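Local coordinates for GDP-mannose-dependent alpha-(1-6)-phosphatidylinositol monomannoside mannosyltransferase (Corynebacterium glutamicum, PDB 3OKP), which is a glycosyltransferase of the GT-B fold, with two Rossmann-like domains, and carries guanosine-5'-diphosphate-alpha-D-mannose in this model, at residues S66-T71 / A96-M101; R5-V10 / N374-E379. One frame throughout, in Å; residues are numbered along the deposited sequence.

How the contacts relate
Both contacts lie on the N-terminal Rossmann-like domain, contact 2 where the C-terminal helix packs against it, at opposite ends of strand 7-11. Contact 2 holds the start of that strand against the last turn of helix 365-377, which joins parts of the chain 364 residues apart. Contact 1 packs together two loops that follow strands 59-63 and 89-92 of the same parallel sheet. Their centres are about 20 Å apart, yet they meet: Val10 CG1 lies 3.8 Å from Met68 SD and 4.0 Å from Met101 CE, so the strand packs on the two methionine side chains of contact 1. Neither supplies the pocket of guanosine-5'-diphosphate-alpha-D-mannose, whose residues fall between 205 and 298.

Contact 1 of 2, residues S66-T71 / A96-M101; sequences SVMLPT and APLALM
Pro70 lays its ring across the turn that starts at Pro97, and its ring carbons meet three neighbours. CB packs on Met101 CG at 3.8 Å, CG reaches Pro97 O at 3.8 Å, and CD touches Leu98 CD2 at 3.9 Å. Pro97 O is already used inside its own segment, accepting Leu100 N of the 3-10 turn 98-100; the proline ring therefore lies against a carbonyl with a polar partner of its own. Leu98 crosses Pro70 at about a right angle and pushes its CD2 methyl to 3.4 Å from Met68 O, while its CD1 meets Met68 SD at 3.9 Å. Both segments are loops that leave the parallel Rossmann-like sheet, after strands 59-63 and 89-92, and lead into helices 72-84 and 102-107, with Thr71 and Met101 at the N-cap positions. In Met68, chi1 (-172°) and an extended chi2 carry SD to Leu98 CD1, and the bend at chi3 turns CE aside; the side chain also touches Phe40 and Ser42 of strand 37-42. Met101 closes the other flank of Pro70: its SD lies 3.9 Å from Pro70 CA, and its side chain also touches Phe92, Thr74 and Ala75.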
# COMPACT_ATOMS: atom_id res chain seq x y z
N SER A 66 -16.31 -19.15 6.51
CA SER A 66 -15.23 -18.88 5.57
C SER A 66 -15.26 -17.44 5.04
O SER A 66 -14.21 -16.86 4.72
CB SER A 66 -15.30 -19.87 4.40
OG SER A 66 -14.19 -19.72 3.54
N VAL A 67 -16.46 -16.88 4.93
CA VAL A 67 -16.66 -15.49 4.51
C VAL A 67 -17.59 -14.81 5.51
O VAL A 67 -18.67 -15.33 5.83
CB VAL A 67 -17.29 -15.40 3.09
CG1 VAL A 67 -17.31 -13.96 2.59
CG2 VAL A 67 -16.55 -16.29 2.09
N MET A 68 -17.17 -13.65 6.03
CA MET A 68 -18.05 -12.85 6.86
C MET A 68 -18.85 -11.90 5.97
O MET A 68 -18.29 -11.06 5.26
CB MET A 68 -17.28 -12.06 7.92
CG MET A 68 -18.21 -11.37 8.91
SD MET A 68 -17.39 -10.27 10.07
CE MET A 68 -16.54 -11.45 11.12
N LEU A 69 -20.17 -12.06 6.03
CA LEU A 69 -21.09 -11.30 5.18
C LEU A 69 -22.07 -10.50 6.04
O LEU A 69 -22.33 -10.88 7.19
CB LEU A 69 -21.84 -12.26 4.25
CG LEU A 69 -20.98 -12.99 3.21
CD1 LEU A 69 -21.65 -14.26 2.72
CD2 LEU A 69 -20.62 -12.07 2.05
N PRO A 70 -22.59 -9.37 5.51
CA PRO A 70 -23.60 -8.64 6.27
C PRO A 70 -24.94 -9.39 6.27
O PRO A 70 -25.71 -9.31 5.31
CB PRO A 70 -23.70 -7.29 5.54
CG PRO A 70 -23.23 -7.56 4.16
CD PRO A 70 -22.26 -8.71 4.23
N THR A 71 -25.18 -10.14 7.34
CA THR A 71 -26.39 -10.94 7.51
C THR A 71 -26.91 -10.75 8.94
O THR A 71 -26.14 -10.35 9.81
CB THR A 71 -26.11 -12.45 7.28
OG1 THR A 71 -25.30 -12.96 8.35
CG2 THR A 71 -25.40 -12.70 5.95
N ALA A 96 -16.96 -1.75 2.03
CA ALA A 96 -17.94 -2.49 1.23
C ALA A 96 -17.63 -3.99 1.20
O ALA A 96 -16.51 -4.37 0.84
CB ALA A 96 -17.99 -1.93 -0.19
N PRO A 97 -18.61 -4.84 1.56
CA PRO A 97 -19.97 -4.53 1.99
C PRO A 97 -20.26 -4.57 3.51
O PRO A 97 -21.38 -4.27 3.91
CB PRO A 97 -20.78 -5.63 1.31
CG PRO A 97 -19.84 -6.84 1.34
CD PRO A 97 -18.41 -6.30 1.46
N LEU A 98 -19.28 -4.93 4.34
CA LEU A 98 -19.55 -5.19 5.77
C LEU A 98 -20.05 -3.99 6.58
O LEU A 98 -20.80 -4.17 7.55
CB LEU A 98 -18.34 -5.83 6.48
CG LEU A 98 -18.11 -7.34 6.31
CD1 LEU A 98 -16.87 -7.75 7.09
CD2 LEU A 98 -19.32 -8.17 6.74
N ALA A 99 -19.65 -2.78 6.20
CA ALA A 99 -20.10 -1.56 6.88
C ALA A 99 -21.60 -1.27 6.69
O ALA A 99 -22.11 -0.30 7.24
CB ALA A 99 -19.25 -0.36 6.46
N LEU A 100 -22.28 -2.12 5.93
CA LEU A 100 -23.75 -2.09 5.88
C LEU A 100 -24.37 -2.55 7.20
O LEU A 100 -25.58 -2.43 7.40
CB LEU A 100 -24.27 -2.93 4.70
CG LEU A 100 -24.01 -2.41 3.28
CD1 LEU A 100 -24.28 -3.50 2.24
CD2 LEU A 100 -24.83 -1.16 2.97
N MET A 101 -23.54 -3.06 8.11
CA MET A 101 -23.95 -3.42 9.47
C MET A 101 -23.72 -2.28 10.47
O MET A 101 -23.83 -2.48 11.68
CB MET A 101 -23.20 -4.68 9.94
CG MET A 101 -23.43 -5.93 9.10
SD MET A 101 -22.90 -7.45 9.94
CE MET A 101 -21.12 -7.22 10.01

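Contact 2 of 2, residues R5-V10 / N374-E379; sequences RKTLVV and NILQSE
The Arg5 guanidinium has Ser378 O over one face and Leu376 O at its edge, in plane, the first from the residue just past helix 365-377, the second from its last turn. The aliphatic part of the same side chain rests there too, with CD 3.4 Å from Leu376 O. Beyond the two segments, Arg5 NH2 bonds to Asn89 OD1 and Ser111 OG, and Lys112 NZ binds Ser378 O, an arrangement consistent with the negative potential expected at a helix C-terminus. The other flat group, the Gln377 amide, is turned 62° from the guanidinium and grips the backbone of Arg5 with both ends. Its OE1 takes Arg5 N on a lone pair at 2.8 Å, and its NE2 gives a nearly straight bond to Arg5 O at 3.0 Å, with that oxygen close to the amide plane. This two-point grip fixes the amide's rotation. Gln377 can do this although its CB starts off away from segment 5-10, because the chain bends at chi2 (-53°) and brings the amide back. Deeper in, Leu376 crosses Thr7 at about a right angle, its CD2 lying 3.6 Å from OG1 and 3.9 Å from CG2. Thr7 OG1 bonds to Asn89 ND2, which also binds Leu376 O, so Asn89 ties strand, arginine and helix together. Ser378, just past the helix, turns its OG back to Asn374 O at 2.9 Å. A C-terminal helix that returns to pack on the N-terminal Rossmann-like domain is a familiar feature of GT-B glycosyltransferases.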
# COMPACT_ATOMS: atom_id res chain seq x y z
N ARG A 5 -10.79 4.57 24.91
CA ARG A 5 -11.87 4.03 24.10
C ARG A 5 -11.48 2.67 23.52
O ARG A 5 -10.34 2.48 23.07
CB ARG A 5 -12.25 5.00 22.98
CG ARG A 5 -12.90 6.30 23.48
CD ARG A 5 -13.19 7.26 22.34
NE ARG A 5 -14.16 6.72 21.38
CZ ARG A 5 -15.48 6.80 21.51
NH1 ARG A 5 -16.02 7.40 22.56
NH2 ARG A 5 -16.26 6.27 20.58
N LYS A 6 -12.43 1.74 23.53
CA LYS A 6 -12.21 0.37 23.08
C LYS A 6 -12.78 0.17 21.68
O LYS A 6 -13.88 0.65 21.37
CB LYS A 6 -12.87 -0.60 24.06
CG LYS A 6 -12.28 -2.01 24.08
CD LYS A 6 -12.63 -2.69 25.39
CE LYS A 6 -12.26 -4.16 25.40
NZ LYS A 6 -12.75 -4.83 26.64
N THR A 7 -12.03 -0.54 20.83
CA THR A 7 -12.39 -0.71 19.43
C THR A 7 -12.60 -2.18 19.06
O THR A 7 -11.76 -3.04 19.36
CB THR A 7 -11.33 -0.10 18.49
OG1 THR A 7 -11.10 1.27 18.84
CG2 THR A 7 -11.77 -0.17 17.03
N LEU A 8 -13.72 -2.46 18.40
CA LEU A 8 -13.96 -3.75 17.77
C LEU A 8 -13.71 -3.62 16.27
O LEU A 8 -14.35 -2.81 15.59
CB LEU A 8 -15.38 -4.25 18.03
CG LEU A 8 -15.81 -5.58 17.39
CD1 LEU A 8 -15.03 -6.76 17.97
CD2 LEU A 8 -17.30 -5.79 17.55
N VAL A 9 -12.76 -4.40 15.77
CA VAL A 9 -12.45 -4.44 14.34
C VAL A 9 -13.24 -5.58 13.70
O VAL A 9 -13.07 -6.75 14.06
CB VAL A 9 -10.93 -4.62 14.08
CG1 VAL A 9 -10.63 -4.60 12.58
CG2 VAL A 9 -10.12 -3.55 14.80
N VAL A 10 -14.11 -5.22 12.75
CA VAL A 10 -14.99 -6.18 12.08
C VAL A 10 -14.49 -6.37 10.65
O VAL A 10 -14.46 -5.42 9.87
CB VAL A 10 -16.47 -5.70 12.08
CG1 VAL A 10 -17.37 -6.68 11.32
CG2 VAL A 10 -16.97 -5.50 13.51
N ASN A 374 -5.61 9.00 17.09
CA ASN A 374 -6.44 10.20 17.10
C ASN A 374 -7.89 9.94 16.67
O ASN A 374 -8.81 10.52 17.23
CB ASN A 374 -5.82 11.30 16.23
CG ASN A 374 -4.52 11.84 16.81
OD1 ASN A 374 -4.19 11.60 17.98
ND2 ASN A 374 -3.77 12.56 15.99
N ILE A 375 -8.06 9.06 15.68
CA ILE A 375 -9.39 8.68 15.22
C ILE A 375 -10.13 7.86 16.28
O ILE A 375 -11.28 8.15 16.62
CB ILE A 375 -9.33 7.90 13.87
CG1 ILE A 375 -8.72 8.78 12.77
CG2 ILE A 375 -10.72 7.40 13.45
CD1 ILE A 375 -8.32 8.02 11.50
N LEU A 376 -9.45 6.85 16.83
CA LEU A 376 -10.07 5.93 17.78
C LEU A 376 -10.24 6.50 19.20
O LEU A 376 -11.11 6.05 19.95
CB LEU A 376 -9.29 4.61 17.84
CG LEU A 376 -9.18 3.79 16.55
CD1 LEU A 376 -8.32 2.55 16.78
CD2 LEU A 376 -10.55 3.40 16.00
N GLN A 377 -9.43 7.49 19.56
CA GLN A 377 -9.44 8.01 20.93
C GLN A 377 -10.11 9.37 21.10
O GLN A 377 -10.36 9.79 22.23
CB GLN A 377 -8.02 8.04 21.52
CG GLN A 377 -7.39 6.66 21.73
CD GLN A 377 -8.28 5.72 22.53
OE1 GLN A 377 -8.94 6.12 23.49
NE2 GLN A 377 -8.29 4.45 22.15
N SER A 378 -10.42 10.04 19.99
CA SER A 378 -11.14 11.32 20.07
C SER A 378 -12.61 11.10 20.41
O SER A 378 -13.21 10.09 20.02
CB SER A 378 -11.00 12.11 18.76
OG SER A 378 -11.58 11.41 17.67
N GLU A 379 -13.18 12.04 21.17
CA GLU A 379 -14.61 12.01 21.49
C GLU A 379 -15.43 12.19 20.21
O GLU A 379 -15.07 13.02 19.37
CB GLU A 379 -14.95 13.10 22.51